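Side-chain contacts in protease Do-like 2, chloroplastic (Arabidopsis thaliana, PDB 4FLN), which is a chloroplast serine protease that performs the primary cleavage of the photodamaged D1 protein of photosystem II: residues A78-I81 against K85-T88; T97-K102 against A112-R117; I123-V128 against H238-Y243. One frame throughout, in Å; residues are numbered along the deposited sequence.

Interaction 1: residues A78-I81 against K85-T88; sequences AFMI and KLLT
The side chains of F79 and L87 run side by side in the same direction, and L87 lays its CB over one face of the F79 phenyl ring, 4.0 Å from the centroid and 17° off the ring normal, displaced toward the rim. L87 CD2 reaches F79 CZ at 3.7 Å. F79 is turned this way by its first torsion, which sets CG between the backbone N and the carbonyl carbon (chi1 56°). I81 comes at L87 from another direction: the two cross at about a right angle, with I81 CG2 against L87 CD2. The two segments form an antiparallel hairpin (strands 72-82 and 85-88) of the N-terminal barrel of the chymotrypsin-like protease domain. F79 and L87 form its hydrogen-bonded pair, L87 N giving F79 O a nearly straight bond of 2.9 Å (173° at the hydrogen), lying in the carbonyl plane. On the opposite face of the sheet M80 and L86 also lie alongside each other, CG of M80 to CD2 of L86 at 3.5 Å. F79 extends beyond the hairpin to C211 and V214 on strand 211-216 of the second barrel. Cutting F79 back to an alanine would remove the ring, and is likely to leave L87 CB and CD2 without their aromatic neighbour and to lose the contact with C211 and V214.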
loop_
_atom_site.group_PDB
_atom_site.type_symbol
_atom_site.label_atom_id
_atom_site.label_comp_id
_atom_site.label_asym_id
_atom_site.label_seq_id
_atom_site.Cartn_x
_atom_site.Cartn_y
_atom_site.Cartn_z
ATOM N N ALA B 78 22.525 -10.283 -28.950
ATOM C CA ALA B 78 23.931 -10.574 -29.187
ATOM C C ALA B 78 24.339 -10.025 -30.553
ATOM O O ALA B 78 23.482 -9.622 -31.343
ATOM C CB ALA B 78 24.193 -12.071 -29.092
ATOM N N PHE B 79 25.639 -9.980 -30.826
ATOM C CA PHE B 79 26.106 -9.496 -32.119
ATOM C C PHE B 79 27.411 -10.142 -32.545
ATOM O O PHE B 79 28.171 -10.635 -31.718
ATOM C CB PHE B 79 26.249 -7.972 -32.112
ATOM C CG PHE B 79 27.147 -7.448 -31.028
ATOM C CD1 PHE B 79 26.665 -7.250 -29.742
ATOM C CD2 PHE B 79 28.469 -7.130 -31.297
ATOM C CE1 PHE B 79 27.490 -6.755 -28.744
ATOM C CE2 PHE B 79 29.298 -6.634 -30.299
ATOM C CZ PHE B 79 28.808 -6.450 -29.026
ATOM N N MET B 80 27.667 -10.116 -33.847
ATOM C CA MET B 80 28.862 -10.721 -34.410
ATOM C C MET B 80 30.071 -9.820 -34.211
ATOM O O MET B 80 30.104 -8.690 -34.701
ATOM C CB MET B 80 28.656 -10.973 -35.903
ATOM C CG MET B 80 27.411 -11.784 -36.220
ATOM S SD MET B 80 27.071 -11.874 -37.984
ATOM C CE MET B 80 25.564 -12.843 -37.999
ATOM N N ILE B 81 31.057 -10.327 -33.477
ATOM C CA ILE B 81 32.297 -9.600 -33.229
ATOM C C ILE B 81 33.440 -10.035 -34.130
ATOM O O ILE B 81 34.553 -9.531 -34.009
ATOM C CB ILE B 81 32.743 -9.746 -31.785
ATOM C CG1 ILE B 81 32.890 -11.223 -31.426
ATOM C CG2 ILE B 81 31.745 -9.079 -30.869
ATOM C CD1 ILE B 81 33.244 -11.442 -29.984
ATOM N N LYS B 85 32.377 -15.937 -33.718
ATOM C CA LYS B 85 31.894 -15.679 -32.364
ATOM C C LYS B 85 30.751 -14.657 -32.256
ATOM O O LYS B 85 30.658 -13.718 -33.045
ATOM C CB LYS B 85 33.071 -15.297 -31.458
ATOM C CG LYS B 85 34.180 -16.360 -31.415
ATOM C CD LYS B 85 35.413 -15.889 -30.642
ATOM C CE LYS B 85 36.124 -14.722 -31.344
ATOM N NZ LYS B 85 37.175 -14.063 -30.499
ATOM N N LEU B 86 29.872 -14.877 -31.283
ATOM C CA LEU B 86 28.823 -13.921 -30.936
ATOM C C LEU B 86 29.025 -13.391 -29.519
ATOM O O LEU B 86 29.327 -14.144 -28.597
ATOM C CB LEU B 86 27.441 -14.570 -31.038
ATOM C CG LEU B 86 27.015 -14.985 -32.440
ATOM C CD1 LEU B 86 25.628 -15.605 -32.422
ATOM C CD2 LEU B 86 27.068 -13.773 -33.365
ATOM N N LEU B 87 28.846 -12.092 -29.348
ATOM C CA LEU B 87 29.016 -11.468 -28.044
ATOM C C LEU B 87 27.659 -11.268 -27.390
ATOM O O LEU B 87 26.692 -10.929 -28.060
ATOM C CB LEU B 87 29.711 -10.116 -28.220
ATOM C CG LEU B 87 30.460 -9.515 -27.037
ATOM C CD1 LEU B 87 31.115 -10.603 -26.217
ATOM C CD2 LEU B 87 31.507 -8.550 -27.559
ATOM N N THR B 88 27.583 -11.474 -26.084
ATOM C CA THR B 88 26.349 -11.187 -25.360
ATOM C C THR B 88 26.580 -10.954 -23.872
ATOM O O THR B 88 27.706 -10.970 -23.404
ATOM C CB THR B 88 25.296 -12.297 -25.554
ATOM O OG1 THR B 88 24.021 -11.820 -25.110
ATOM C CG2 THR B 88 25.667 -13.547 -24.767
#

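Interaction 2: residues T97-K102 against A112-R117; sequences TQVKVK and AKVLVR
The hairpin of strands 96-102 and 110-118 lies in the N-terminal six-stranded barrel of the chymotrypsin-like protease domain, and V99 and A112 make the closest contact between residues 97-102 and 112-117. The two strand segments diverge strongly, at 116° between their N-to-C directions, consistent with pairing confined to the A112 end of 112-117. A112 N donates to V99 O over 2.7 Å in a nearly straight bond, 174° at the hydrogen, with the donor tilted from the carbonyl plane.

Beside this bond the contact is a small apolar cluster. The CB of A112 meets one methyl from each of two valines, approaching CG1 of V99 and CG1 of V101, both at 4.2 Å. The V99 methyl is directed there by a first torsion that sets CG1 anti to the backbone N (chi1 177°), whereas CG1 of V101 lies beside its own backbone N. Contacts at this distance are light, and the buried surface is modest. V101 and A112 both continue onto V128 of strand 123-129, the next strand but one from V101, so the cluster extends into the barrel interior.

Polar and charged groups take other directions. The K100 side chain starts away from the hairpin partner, and K100 packs on E432 of a second subunit, as Q98 does on N425 of that subunit. R117, at the far end of its segment, forms a salt bridge with D96 just before the first segment. Along the diverging strands, the last apolar touch is between the second methyl of V99, CG2, and CG2 of V114, 4.3 Å apart.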
loop_
_atom_site.group_PDB
_atom_site.type_symbol
_atom_site.label_atom_id
_atom_site.label_comp_id
_atom_site.label_asym_id
_atom_site.label_seq_id
_atom_site.Cartn_x
_atom_site.Cartn_y
_atom_site.Cartn_z
ATOM N N THR B 97 20.070 -24.145 -20.459
ATOM C CA THR B 97 19.662 -25.490 -20.838
ATOM C C THR B 97 19.889 -25.652 -22.332
ATOM O O THR B 97 20.441 -26.650 -22.796
ATOM C CB THR B 97 18.190 -25.730 -20.526
ATOM O OG1 THR B 97 18.001 -25.730 -19.105
ATOM C CG2 THR B 97 17.745 -27.058 -21.096
ATOM N N GLN B 98 19.445 -24.650 -23.080
ATOM C CA GLN B 98 19.730 -24.554 -24.501
ATOM C C GLN B 98 19.707 -23.082 -24.920
ATOM O O GLN B 98 19.048 -22.243 -24.291
ATOM C CB GLN B 98 18.733 -25.372 -25.324
ATOM C CG GLN B 98 17.298 -24.900 -25.205
ATOM C CD GLN B 98 16.342 -25.715 -26.048
ATOM O OE1 GLN B 98 15.301 -25.217 -26.472
ATOM N NE2 GLN B 98 16.686 -26.977 -26.293
ATOM N N VAL B 99 20.441 -22.774 -25.979
ATOM C CA VAL B 99 20.571 -21.407 -26.424
ATOM C C VAL B 99 20.419 -21.350 -27.935
ATOM O O VAL B 99 21.096 -22.076 -28.680
ATOM C CB VAL B 99 21.922 -20.826 -25.991
ATOM C CG1 VAL B 99 22.093 -19.411 -26.528
ATOM C CG2 VAL B 99 22.032 -20.848 -24.473
ATOM N N LYS B 100 19.510 -20.493 -28.383
ATOM C CA LYS B 100 19.177 -20.410 -29.796
ATOM C C LYS B 100 19.272 -18.966 -30.255
ATOM O O LYS B 100 18.962 -18.041 -29.507
ATOM C CB LYS B 100 17.763 -20.951 -30.032
ATOM C CG LYS B 100 17.185 -21.706 -28.832
ATOM C CD LYS B 100 15.677 -21.500 -28.698
ATOM C CE LYS B 100 15.134 -22.089 -27.399
ATOM N NZ LYS B 100 13.696 -21.743 -27.172
ATOM N N VAL B 101 19.708 -18.762 -31.486
ATOM C CA VAL B 101 19.849 -17.405 -31.989
ATOM C C VAL B 101 19.190 -17.237 -33.352
ATOM O O VAL B 101 19.141 -18.168 -34.157
ATOM C CB VAL B 101 21.322 -16.986 -32.063
ATOM C CG1 VAL B 101 21.887 -16.844 -30.666
ATOM C CG2 VAL B 101 22.117 -18.000 -32.871
ATOM N N LYS B 102 18.683 -16.040 -33.606
ATOM C CA LYS B 102 17.930 -15.795 -34.822
ATOM C C LYS B 102 18.494 -14.577 -35.537
ATOM O O LYS B 102 18.635 -13.510 -34.946
ATOM C CB LYS B 102 16.446 -15.609 -34.486
ATOM C CG LYS B 102 15.505 -15.589 -35.676
ATOM C CD LYS B 102 14.053 -15.595 -35.202
ATOM C CE LYS B 102 13.054 -15.474 -36.355
ATOM N NZ LYS B 102 12.987 -14.093 -36.926
ATOM N N ALA B 112 23.093 -22.311 -30.538
ATOM C CA ALA B 112 24.379 -21.734 -30.166
ATOM C C ALA B 112 24.950 -22.355 -28.906
ATOM O O ALA B 112 24.212 -22.791 -28.019
ATOM C CB ALA B 112 24.257 -20.217 -29.998
ATOM N N LYS B 113 26.275 -22.378 -28.835
ATOM C CA LYS B 113 26.974 -22.905 -27.672
ATOM C C LYS B 113 27.682 -21.783 -26.908
ATOM O O LYS B 113 28.205 -20.845 -27.513
ATOM C CB LYS B 113 27.969 -23.980 -28.104
ATOM N N VAL B 114 27.717 -21.893 -25.583
ATOM C CA VAL B 114 28.376 -20.882 -24.769
ATOM C C VAL B 114 29.836 -21.257 -24.538
ATOM O O VAL B 114 30.144 -22.133 -23.719
ATOM C CB VAL B 114 27.725 -20.805 -23.381
ATOM C CG1 VAL B 114 28.227 -19.589 -22.616
ATOM C CG2 VAL B 114 26.219 -20.792 -23.510
ATOM N N LEU B 115 30.728 -20.535 -25.212
ATOM C CA LEU B 115 32.163 -20.783 -25.138
ATOM C C LEU B 115 32.731 -20.454 -23.764
ATOM O O LEU B 115 33.367 -21.292 -23.123
ATOM C CB LEU B 115 32.903 -19.954 -26.188
ATOM C CG LEU B 115 32.667 -20.277 -27.666
ATOM C CD1 LEU B 115 33.544 -19.396 -28.537
ATOM C CD2 LEU B 115 32.944 -21.742 -27.948
ATOM N N VAL B 116 32.525 -19.216 -23.327
ATOM C CA VAL B 116 33.067 -18.776 -22.053
ATOM C C VAL B 116 32.236 -17.639 -21.492
ATOM O O VAL B 116 31.707 -16.825 -22.241
ATOM C CB VAL B 116 34.543 -18.341 -22.212
ATOM C CG1 VAL B 116 34.663 -17.183 -23.198
ATOM C CG2 VAL B 116 35.155 -17.991 -20.866
ATOM N N ARG B 117 32.109 -17.576 -20.175
ATOM C CA ARG B 117 31.321 -16.507 -19.592
ATOM C C ARG B 117 31.942 -15.875 -18.345
ATOM O O ARG B 117 32.105 -16.536 -17.323
ATOM C CB ARG B 117 29.919 -17.031 -19.293
ATOM C CG ARG B 117 29.892 -18.173 -18.316
ATOM C CD ARG B 117 28.519 -18.804 -18.245
ATOM N NE ARG B 117 28.322 -19.820 -19.275
ATOM C CZ ARG B 117 27.153 -20.387 -19.544
ATOM N NH1 ARG B 117 26.070 -20.030 -18.869
ATOM N NH2 ARG B 117 27.067 -21.308 -20.488
#

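Interaction 3: residues I123-V128 against H238-Y243; sequences IALLSV and HFLTDY
I123 and F239 make the close part of this contact, their side chains sliding past each other in opposite directions. The CB of I123 sits over one face of the F239 phenyl ring, 4.3 Å from its centroid and 17° from the normal, offset toward the rim. I123 CG2 bears on F239 CD2 at 3.5 Å. F239 carries its ring to the strand because CG stands anti to the backbone N (chi1 -176°); beyond the contact, the ring also meets that of Y249. Two residues along the strand, L125 crosses L240 at about a right angle, and their CD2 methyls approach to 3.7 Å.

Packing thins toward Y243. The CD2 of L125 comes only within 4.3 Å of Y243 CD2, approaching the ring obliquely, and both Y243 and L240 are partly exposed while I123, L125 and F239 are buried. No hydrogen bond joins 123-128 to 238-243. The segments run at 54° to each other, with axes 10.2 Å apart, and the interface is filled mainly by side chains. This is the C-terminal helix of a chymotrypsin-like protease domain, here helix 233-246, packed against a strand of the N-terminal barrel.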
loop_
_atom_site.group_PDB
_atom_site.type_symbol
_atom_site.label_atom_id
_atom_site.label_comp_id
_atom_site.label_asym_id
_atom_site.label_seq_id
_atom_site.Cartn_x
_atom_site.Cartn_y
_atom_site.Cartn_z
ATOM N N ILE B 123 29.639 -10.786 -19.415
ATOM C CA ILE B 123 29.876 -10.992 -20.831
ATOM C C ILE B 123 29.872 -12.486 -21.132
ATOM O O ILE B 123 30.285 -13.301 -20.305
ATOM C CB ILE B 123 31.226 -10.360 -21.271
ATOM C CG1 ILE B 123 31.173 -8.840 -21.143
ATOM C CG2 ILE B 123 31.585 -10.753 -22.700
ATOM C CD1 ILE B 123 32.487 -8.171 -21.449
ATOM N N ALA B 124 29.383 -12.850 -22.309
ATOM C CA ALA B 124 29.467 -14.233 -22.739
ATOM C C ALA B 124 29.723 -14.284 -24.228
ATOM O O ALA B 124 29.246 -13.435 -24.983
ATOM C CB ALA B 124 28.212 -15.000 -22.374
ATOM N N LEU B 125 30.509 -15.271 -24.638
ATOM C CA LEU B 125 30.785 -15.489 -26.038
ATOM C C LEU B 125 29.992 -16.709 -26.456
ATOM O O LEU B 125 29.797 -17.624 -25.659
ATOM C CB LEU B 125 32.275 -15.719 -26.243
ATOM C CG LEU B 125 32.929 -14.895 -27.347
ATOM C CD1 LEU B 125 32.460 -13.457 -27.273
ATOM C CD2 LEU B 125 34.444 -14.977 -27.235
ATOM N N LEU B 126 29.502 -16.714 -27.689
ATOM C CA LEU B 126 28.797 -17.878 -28.205
ATOM C C LEU B 126 29.360 -18.279 -29.563
ATOM O O LEU B 126 29.810 -17.427 -30.346
ATOM C CB LEU B 126 27.298 -17.601 -28.340
ATOM C CG LEU B 126 26.476 -17.058 -27.175
ATOM C CD1 LEU B 126 25.086 -16.718 -27.675
ATOM C CD2 LEU B 126 26.394 -18.051 -26.039
ATOM N N SER B 127 29.328 -19.579 -29.839
ATOM C CA SER B 127 29.695 -20.096 -31.156
ATOM C C SER B 127 28.425 -20.607 -31.816
ATOM O O SER B 127 27.469 -20.968 -31.125
ATOM C CB SER B 127 30.732 -21.222 -31.051
ATOM O OG SER B 127 30.196 -22.362 -30.401
ATOM N N VAL B 128 28.397 -20.604 -33.143
ATOM C CA VAL B 128 27.215 -21.082 -33.852
ATOM C C VAL B 128 27.506 -22.061 -34.987
ATOM O O VAL B 128 28.509 -21.943 -35.690
ATOM C CB VAL B 128 26.336 -19.926 -34.362
ATOM C CG1 VAL B 128 25.774 -20.245 -35.742
ATOM C CG2 VAL B 128 25.218 -19.659 -33.374
ATOM N N HIS B 238 39.605 -6.823 -22.377
ATOM C CA HIS B 238 40.169 -7.547 -21.253
ATOM C C HIS B 238 39.619 -8.957 -21.204
ATOM O O HIS B 238 40.348 -9.912 -20.976
ATOM C CB HIS B 238 39.851 -6.830 -19.948
ATOM C CG HIS B 238 40.511 -7.442 -18.755
ATOM N ND1 HIS B 238 40.163 -8.686 -18.270
ATOM C CD2 HIS B 238 41.504 -6.989 -17.955
ATOM C CE1 HIS B 238 40.908 -8.968 -17.217
ATOM N NE2 HIS B 238 41.734 -7.959 -17.010
ATOM N N PHE B 239 38.324 -9.080 -21.433
ATOM C CA PHE B 239 37.692 -10.382 -21.426
ATOM C C PHE B 239 38.195 -11.255 -22.574
ATOM O O PHE B 239 38.527 -12.425 -22.390
ATOM C CB PHE B 239 36.173 -10.234 -21.492
ATOM C CG PHE B 239 35.448 -11.533 -21.393
ATOM C CD1 PHE B 239 35.452 -12.247 -20.207
ATOM C CD2 PHE B 239 34.782 -12.051 -22.486
ATOM C CE1 PHE B 239 34.800 -13.447 -20.116
ATOM C CE2 PHE B 239 34.128 -13.252 -22.403
ATOM C CZ PHE B 239 34.134 -13.957 -21.218
ATOM N N LEU B 240 38.252 -10.687 -23.765
ATOM C CA LEU B 240 38.670 -11.468 -24.917
ATOM C C LEU B 240 40.122 -11.929 -24.809
ATOM O O LEU B 240 40.411 -13.093 -25.067
ATOM C CB LEU B 240 38.424 -10.706 -26.219
ATOM C CG LEU B 240 36.953 -10.433 -26.533
ATOM C CD1 LEU B 240 36.817 -9.615 -27.815
ATOM C CD2 LEU B 240 36.162 -11.736 -26.619
ATOM N N THR B 241 41.035 -11.036 -24.435
ATOM C CA THR B 241 42.436 -11.442 -24.340
ATOM C C THR B 241 42.624 -12.404 -23.169
ATOM O O THR B 241 43.437 -13.327 -23.238
ATOM C CB THR B 241 43.455 -10.250 -24.290
ATOM O OG1 THR B 241 44.201 -10.286 -23.067
ATOM C CG2 THR B 241 42.768 -8.916 -24.425
ATOM N N ASP B 242 41.850 -12.203 -22.107
ATOM C CA ASP B 242 41.858 -13.150 -21.007
ATOM C C ASP B 242 41.620 -14.532 -21.606
ATOM O O ASP B 242 42.360 -15.477 -21.342
ATOM C CB ASP B 242 40.777 -12.797 -19.982
ATOM C CG ASP B 242 40.809 -13.693 -18.751
ATOM O OD1 ASP B 242 39.963 -13.506 -17.849
ATOM O OD2 ASP B 242 41.670 -14.593 -18.677
ATOM N N TYR B 243 40.598 -14.625 -22.448
ATOM C CA TYR B 243 40.183 -15.893 -23.040
ATOM C C TYR B 243 41.198 -16.454 -24.036
ATOM O O TYR B 243 41.452 -17.659 -24.055
ATOM C CB TYR B 243 38.810 -15.726 -23.700
ATOM C CG TYR B 243 38.248 -16.980 -24.316
ATOM C CD1 TYR B 243 38.071 -18.133 -23.562
ATOM C CD2 TYR B 243 37.866 -17.003 -25.645
ATOM C CE1 TYR B 243 37.544 -19.283 -24.128
ATOM C CE2 TYR B 243 37.345 -18.142 -26.220
ATOM C CZ TYR B 243 37.183 -19.278 -25.459
ATOM O OH TYR B 243 36.656 -20.407 -26.042
#

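How the interactions relate
All three interactions involve the N-terminal barrel, where strand 123-129 lies between 85-88 and 110-118. It therefore connects interaction 3 to both hairpins: L86 N lies 2.7 Å from L126 O, and K113 O 2.9 Å from S127 N, both probable hydrogen bonds. Interactions 1 and 2 combine backbone bonds with apolar packing, but the first is largely buried and aromatic, whereas the second is smaller, only partly buried and built from valine and alanine methyls, with a neighbouring subunit nearby. Interaction 3 is also buried, yet purely apolar, joining sheet to helix. Interactions 1 and 3 meet directly where L87 CD1 packs against L125 CD1.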